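Local coordinates for sensor protein KdpD (Escherichia coli, PDB 4Y2F), which acts as a potassium-sensing histidine kinase, here represented by its GAF domain, probably a sensory or regulatory module, at residues A[58-62]-A[63-67]; A[126-129]-A[130-134]. All blocks are in the same frame, centred on the assembly; numbering follows the deposited sequence.

Contact 1: A[58-62]-A[63-67]; sequences TPWDD and AIAQW
With its carboxylate carbon CG anti to the backbone N (chi1 -175°), D61 carries OD2 forward over the first turn of the helix that follows, where the amides of A63 and I64 converge on it. The bond from I64 N to D61 OD2 is the sounder of the two, 2.8 Å long with an N-H...O angle of 154°; it reaches the oxygen on its anti side, from above the carboxylate plane by 30°. A63 N lies equally near the same oxygen, but its N-H is badly aimed and the bond is weak. I64 turns its CG1 branch back beside its own N, and CG1 comes across the D61 carboxylate, 3.4 Å from D61 OD2, so the apolar branch lies against the group that caps the helix. Regular helical bonding starts with the cap residue itself: A65 N donates to D61 O at 3.0 Å, and Q66 N to D62 O at 2.9 Å. W60, just ahead of the cap, meets A65 obliquely, its CD1 4.0 Å from A65 CB. The indole also packs on L40 and V103 of the sheet, while the Q66 amide bonds to G46 and L48. D61 thus illustrates the aspartate N-cap: a side-chain oxygen serves amides of the first turn, here at the start of helix 62-71 in the GAF domain.

Contact 2: A[126-129]-A[130-134]; sequences LLVA and NALER
Four successive backbone bonds tie the carbonyls of L126, L127, V128 and A129 to the amides of N130, A131, L132 and E133, the i to i+4 ladder of one unbroken alpha helix. L132 N to V128 O, at 3.0 Å, is the straightest, with an N-H...O angle of 172°, whereas E133 N approaches A129 O more closely, at 2.8 Å. Side chains follow the same spacing. V128 and L132 stand one turn apart on one flank, where the methyl CG1 of V128 comes to 4.2 Å from CD1 of L132, a loose apolar touch. CG of L132 is anti to its carbonyl carbon (chi1 -69°), which brings it back over the preceding turn, 3.5 Å from V128 O. A129 adds its small methyl to the side facing L92, a residue that V128 and L132 also pack against. On another flank, N130 lies one turn on from L126, its CB 3.6 Å from L126 O. The E133 carboxylate is hydrogen-bonded to the S94 hydroxyl and forms a salt bridge with K137. Across the dimer, L126 and L127 pack on L127 and L126 of the second subunit, and N130 meets its counterpart there. One helix therefore serves two interfaces, covering its own antiparallel sheet and joining the subunits, as in many GAF domain dimers assembled through helices.

In the fold
Contacts 1 and 2 lie on opposite sides of the chain's centre, with their own centres 22 Å apart and their nearest atoms about 13 Å apart, so they do not touch. The antiparallel sheet relates them: strand 97-106 meets W60 and A65 of contact 1 through V103 and L101, and L132 and E133 of contact 2 through Y99. The capped start of helix 62-71 is a surface feature that no other chain of the assembly touches, whereas residues 126-134 are buried and take part in the dimer. Together they illustrate two uses of local helical contacts in one GAF domain, capping the start of a short helix and continuing a long one that lies at the subunit interface.

Contact 1: A[58-62]-A[63-67]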
ATOM      1  N   THR A  58       7.713 -25.162   9.667  1.00 21.52           N
ATOM      2  CA  THR A  58       8.879 -25.961   9.331  1.00 22.09           C
ATOM      3  C   THR A  58      10.096 -25.039   9.285  1.00 20.89           C
ATOM      4  O   THR A  58       9.989 -23.885   8.868  1.00 21.90           O
ATOM      5  CB  THR A  58       8.681 -26.619   7.962  1.00 26.70           C
ATOM      6  OG1 THR A  58       7.352 -27.137   7.862  1.00 34.14           O
ATOM      7  CG2 THR A  58       9.646 -27.781   7.790  1.00 26.45           C
ATOM      8  N   PRO A  59      11.266 -25.506   9.728  1.00 21.38           N
ATOM      9  CA  PRO A  59      12.454 -24.641   9.681  1.00 22.18           C
ATOM     10  C   PRO A  59      12.848 -24.309   8.249  1.00 24.45           C
ATOM     11  O   PRO A  59      12.877 -25.182   7.378  1.00 28.30           O
ATOM     12  CB  PRO A  59      13.545 -25.484  10.351  1.00 26.57           C
ATOM     13  CG  PRO A  59      12.847 -26.535  11.093  1.00 31.18           C
ATOM     14  CD  PRO A  59      11.500 -26.751  10.477  1.00 23.58           C
ATOM     15  N   TRP A  60      13.173 -23.046   8.020  1.00 24.40           N
ATOM     16  CA  TRP A  60      13.682 -22.588   6.733  1.00 28.70           C
ATOM     17  C   TRP A  60      15.185 -22.384   6.832  1.00 32.60           C
ATOM     18  O   TRP A  60      15.773 -22.403   7.916  1.00 25.87           O
ATOM     19  CB  TRP A  60      13.004 -21.288   6.299  1.00 28.51           C
ATOM     20  CG  TRP A  60      13.167 -20.194   7.285  1.00 25.31           C
ATOM     21  CD1 TRP A  60      14.203 -19.307   7.373  1.00 26.16           C
ATOM     22  CD2 TRP A  60      12.271 -19.873   8.343  1.00 21.60           C
ATOM     23  NE1 TRP A  60      13.999 -18.448   8.421  1.00 22.07           N
ATOM     24  CE2 TRP A  60      12.819 -18.775   9.037  1.00 23.18           C
ATOM     25  CE3 TRP A  60      11.048 -20.398   8.771  1.00 24.97           C
ATOM     26  CZ2 TRP A  60      12.191 -18.194  10.136  1.00 28.15           C
ATOM     27  CZ3 TRP A  60      10.416 -19.806   9.852  1.00 24.09           C
ATOM     28  CH2 TRP A  60      10.990 -18.718  10.525  1.00 25.51           C
ATOM     29  N   ASP A  61      15.812 -22.204   5.675  1.00 32.40           N
ATOM     30  CA  ASP A  61      17.252 -21.999   5.641  1.00 34.45           C
ATOM     31  C   ASP A  61      17.552 -20.535   5.944  1.00 20.20           C
ATOM     32  O   ASP A  61      17.140 -19.642   5.193  1.00 23.03           O
ATOM     33  CB  ASP A  61      17.819 -22.411   4.284  1.00 40.87           C
ATOM     34  CG  ASP A  61      19.334 -22.331   4.241  1.00 42.07           C
ATOM     35  OD1 ASP A  61      19.994 -23.391   4.150  1.00 48.04           O
ATOM     36  OD2 ASP A  61      19.872 -21.211   4.305  1.00 40.09           O
ATOM     37  N   ASP A  62      18.257 -20.295   7.056  1.00 31.28           N
ATOM     38  CA  ASP A  62      18.558 -18.928   7.473  1.00 34.20           C
ATOM     39  C   ASP A  62      19.381 -18.189   6.432  1.00 27.52           C
ATOM     40  O   ASP A  62      19.187 -16.985   6.221  1.00 22.40           O
ATOM     41  CB  ASP A  62      19.335 -18.933   8.789  1.00 37.85           C
ATOM     42  CG  ASP A  62      18.540 -19.498   9.948  1.00 60.25           C
ATOM     43  OD1 ASP A  62      17.299 -19.346   9.959  1.00 63.03           O
ATOM     44  OD2 ASP A  62      19.164 -20.085  10.856  1.00 59.90           O
ATOM     45  N   ALA A  63      20.310 -18.883   5.775  1.00 25.68           N
ATOM     46  CA  ALA A  63      21.184 -18.209   4.826  1.00 27.97           C
ATOM     47  C   ALA A  63      20.473 -17.890   3.519  1.00 23.28           C
ATOM     48  O   ALA A  63      20.771 -16.865   2.895  1.00 23.84           O
ATOM     49  CB  ALA A  63      22.448 -19.041   4.588  1.00 28.55           C
ATOM     50  N   ILE A  64      19.526 -18.732   3.098  1.00 21.88           N
ATOM     51  CA  ILE A  64      18.723 -18.414   1.924  1.00 19.54           C
ATOM     52  C   ILE A  64      17.768 -17.263   2.227  1.00 18.44           C
ATOM     53  O   ILE A  64      17.554 -16.379   1.386  1.00 19.54           O
ATOM     54  CB  ILE A  64      18.007 -19.671   1.392  1.00 19.75           C
ATOM     55  CG1 ILE A  64      19.040 -20.754   1.051  1.00 26.84           C
ATOM     56  CG2 ILE A  64      17.138 -19.332   0.192  1.00 23.17           C
ATOM     57  CD1 ILE A  64      20.001 -20.346  -0.046  1.00 32.21           C
ATOM     58  N   ALA A  65      17.217 -17.232   3.447  1.00 17.49           N
ATOM     59  CA  ALA A  65      16.446 -16.065   3.871  1.00 16.09           C
ATOM     60  C   ALA A  65      17.298 -14.803   3.800  1.00 15.32           C
ATOM     61  O   ALA A  65      16.869 -13.778   3.252  1.00 17.96           O
ATOM     62  CB  ALA A  65      15.907 -16.288   5.282  1.00 16.64           C
ATOM     63  N   GLN A  66      18.525 -14.863   4.331  1.00 19.35           N
ATOM     64  CA  GLN A  66      19.413 -13.710   4.230  1.00 20.49           C
ATOM     65  C   GLN A  66      19.669 -13.336   2.771  1.00 20.11           C
ATOM     66  O   GLN A  66      19.712 -12.146   2.430  1.00 24.65           O
ATOM     67  CB  GLN A  66      20.728 -13.979   4.971  1.00 21.72           C
ATOM     68  CG  GLN A  66      21.599 -12.738   5.182  1.00 24.42           C
ATOM     69  CD  GLN A  66      20.991 -11.737   6.152  1.00 28.11           C
ATOM     70  OE1 GLN A  66      20.564 -12.096   7.253  1.00 26.32           O
ATOM     71  NE2 GLN A  66      20.952 -10.468   5.745  1.00 28.51           N
ATOM     72  N   TRP A  67      19.848 -14.337   1.897  1.00 19.29           N
ATOM     73  CA  TRP A  67      20.042 -14.082   0.467  1.00 22.50           C
ATOM     74  C   TRP A  67      18.853 -13.334  -0.126  1.00 19.30           C
ATOM     75  O   TRP A  67      19.022 -12.375  -0.893  1.00 21.99           O
ATOM     76  CB  TRP A  67      20.245 -15.406  -0.275  1.00 24.67           C
ATOM     77  CG  TRP A  67      20.316 -15.272  -1.797  1.00 26.74           C
ATOM     78  CD1 TRP A  67      21.441 -15.082  -2.551  1.00 32.65           C
ATOM     79  CD2 TRP A  67      19.224 -15.344  -2.727  1.00 22.91           C
ATOM     80  NE1 TRP A  67      21.116 -15.024  -3.886  1.00 32.30           N
ATOM     81  CE2 TRP A  67      19.761 -15.171  -4.022  1.00 30.45           C
ATOM     82  CE3 TRP A  67      17.841 -15.515  -2.591  1.00 21.98           C
ATOM     83  CZ2 TRP A  67      18.967 -15.171  -5.169  1.00 27.51           C
ATOM     84  CZ3 TRP A  67      17.053 -15.516  -3.737  1.00 24.93           C
ATOM     85  CH2 TRP A  67      17.620 -15.353  -5.006  1.00 27.70           C
TER

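Contact 2: A[126-129]-A[130-134]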
ATOM      1  N   LEU A 126       3.444  -5.378   0.004  1.00 16.34           N
ATOM      2  CA  LEU A 126       3.725  -3.978  -0.286  1.00 15.40           C
ATOM      3  C   LEU A 126       3.222  -3.077   0.837  1.00 16.96           C
ATOM      4  O   LEU A 126       3.918  -2.139   1.247  1.00 16.70           O
ATOM      5  CB  LEU A 126       3.077  -3.601  -1.613  1.00 18.95           C
ATOM      6  CG  LEU A 126       3.173  -2.158  -2.078  1.00 25.64           C
ATOM      7  CD1 LEU A 126       4.633  -1.703  -2.106  1.00 34.67           C
ATOM      8  CD2 LEU A 126       2.567  -2.077  -3.454  1.00 28.86           C
ATOM      9  N   LEU A 127       2.033  -3.362   1.367  1.00 17.25           N
ATOM     10  CA  LEU A 127       1.513  -2.558   2.472  1.00 15.10           C
ATOM     11  C   LEU A 127       2.346  -2.755   3.734  1.00 14.61           C
ATOM     12  O   LEU A 127       2.646  -1.786   4.447  1.00 16.77           O
ATOM     13  CB  LEU A 127       0.053  -2.918   2.727  1.00 16.47           C
ATOM     14  CG  LEU A 127      -0.976  -2.509   1.686  1.00 27.69           C
ATOM     15  CD1 LEU A 127      -2.307  -2.639   2.359  1.00 31.16           C
ATOM     16  CD2 LEU A 127      -0.777  -1.077   1.235  1.00 30.41           C
ATOM     17  N   VAL A 128       2.767  -3.994   4.015  1.00 14.28           N
ATOM     18  CA  VAL A 128       3.643  -4.234   5.155  1.00 16.65           C
ATOM     19  C   VAL A 128       4.958  -3.480   4.992  1.00 17.34           C
ATOM     20  O   VAL A 128       5.455  -2.848   5.933  1.00 17.57           O
ATOM     21  CB  VAL A 128       3.864  -5.744   5.351  1.00 15.10           C
ATOM     22  CG1 VAL A 128       4.916  -5.973   6.426  1.00 18.45           C
ATOM     23  CG2 VAL A 128       2.542  -6.418   5.709  1.00 18.42           C
ATOM     24  N   ALA A 129       5.537  -3.532   3.791  1.00 16.19           N
ATOM     25  CA  ALA A 129       6.801  -2.853   3.542  1.00 17.09           C
ATOM     26  C   ALA A 129       6.675  -1.352   3.756  1.00 17.53           C
ATOM     27  O   ALA A 129       7.575  -0.730   4.325  1.00 19.42           O
ATOM     28  CB  ALA A 129       7.285  -3.148   2.122  1.00 18.20           C
ATOM     29  N   ASN A 130       5.562  -0.756   3.308  1.00 18.57           N
ATOM     30  CA  ASN A 130       5.342   0.675   3.508  1.00 18.83           C
ATOM     31  C   ASN A 130       5.299   1.019   4.990  1.00 19.21           C
ATOM     32  O   ASN A 130       5.803   2.070   5.404  1.00 19.10           O
ATOM     33  CB  ASN A 130       4.019   1.093   2.861  1.00 20.11           C
ATOM     34  CG  ASN A 130       4.102   1.218   1.360  1.00 27.44           C
ATOM     35  OD1 ASN A 130       5.183   1.178   0.778  1.00 38.31           O
ATOM     36  ND2 ASN A 130       2.952   1.402   0.722  1.00 37.33           N
ATOM     37  N   ALA A 131       4.691   0.154   5.804  1.00 17.69           N
ATOM     38  CA  ALA A 131       4.628   0.410   7.242  1.00 18.32           C
ATOM     39  C   ALA A 131       6.011   0.335   7.877  1.00 20.51           C
ATOM     40  O   ALA A 131       6.392   1.205   8.670  1.00 21.54           O
ATOM     41  CB  ALA A 131       3.651  -0.567   7.902  1.00 19.86           C
ATOM     42  N   LEU A 132       6.781  -0.697   7.526  1.00 19.08           N
ATOM     43  CA  LEU A 132       8.156  -0.814   7.999  1.00 18.91           C
ATOM     44  C   LEU A 132       9.003   0.369   7.547  1.00 19.79           C
ATOM     45  O   LEU A 132       9.805   0.895   8.325  1.00 23.12           O
ATOM     46  CB  LEU A 132       8.758  -2.114   7.473  1.00 21.41           C
ATOM     47  CG  LEU A 132       8.166  -3.374   8.087  1.00 17.27           C
ATOM     48  CD1 LEU A 132       8.791  -4.619   7.429  1.00 19.30           C
ATOM     49  CD2 LEU A 132       8.421  -3.374   9.589  1.00 18.90           C
ATOM     50  N   GLU A 133       8.827   0.808   6.296  1.00 21.82           N
ATOM     51  CA  GLU A 133       9.579   1.959   5.797  1.00 21.55           C
ATOM     52  C   GLU A 133       9.254   3.214   6.596  1.00 22.80           C
ATOM     53  O   GLU A 133      10.150   3.986   6.954  1.00 24.65           O
ATOM     54  CB  GLU A 133       9.292   2.169   4.304  1.00 26.21           C
ATOM     55  CG  GLU A 133       9.905   3.439   3.690  1.00 27.65           C
ATOM     56  CD  GLU A 133       9.522   3.626   2.225  1.00 29.37           C
ATOM     57  OE1 GLU A 133       8.483   3.082   1.804  1.00 36.60           O
ATOM     58  OE2 GLU A 133      10.258   4.322   1.497  1.00 49.15           O
ATOM     59  N   ARG A 134       7.971   3.423   6.894  1.00 22.24           N
ATOM     60  CA  ARG A 134       7.571   4.591   7.663  1.00 23.79           C
ATOM     61  C   ARG A 134       8.213   4.589   9.046  1.00 24.93           C
ATOM     62  O   ARG A 134       8.774   5.601   9.482  1.00 26.94           O
ATOM     63  CB  ARG A 134       6.050   4.654   7.762  1.00 22.96           C
ATOM     64  CG  ARG A 134       5.573   5.844   8.563  1.00 24.64           C
ATOM     65  CD  ARG A 134       4.064   5.925   8.574  1.00 33.24           C
ATOM     66  NE  ARG A 134       3.466   4.799   9.288  1.00 33.46           N
ATOM     67  CZ  ARG A 134       2.782   3.818   8.708  1.00 37.27           C
ATOM     68  NH1 ARG A 134       2.603   3.812   7.389  1.00 39.02           N
ATOM     69  NH2 ARG A 134       2.276   2.841   9.450  1.00 41.73           N
TER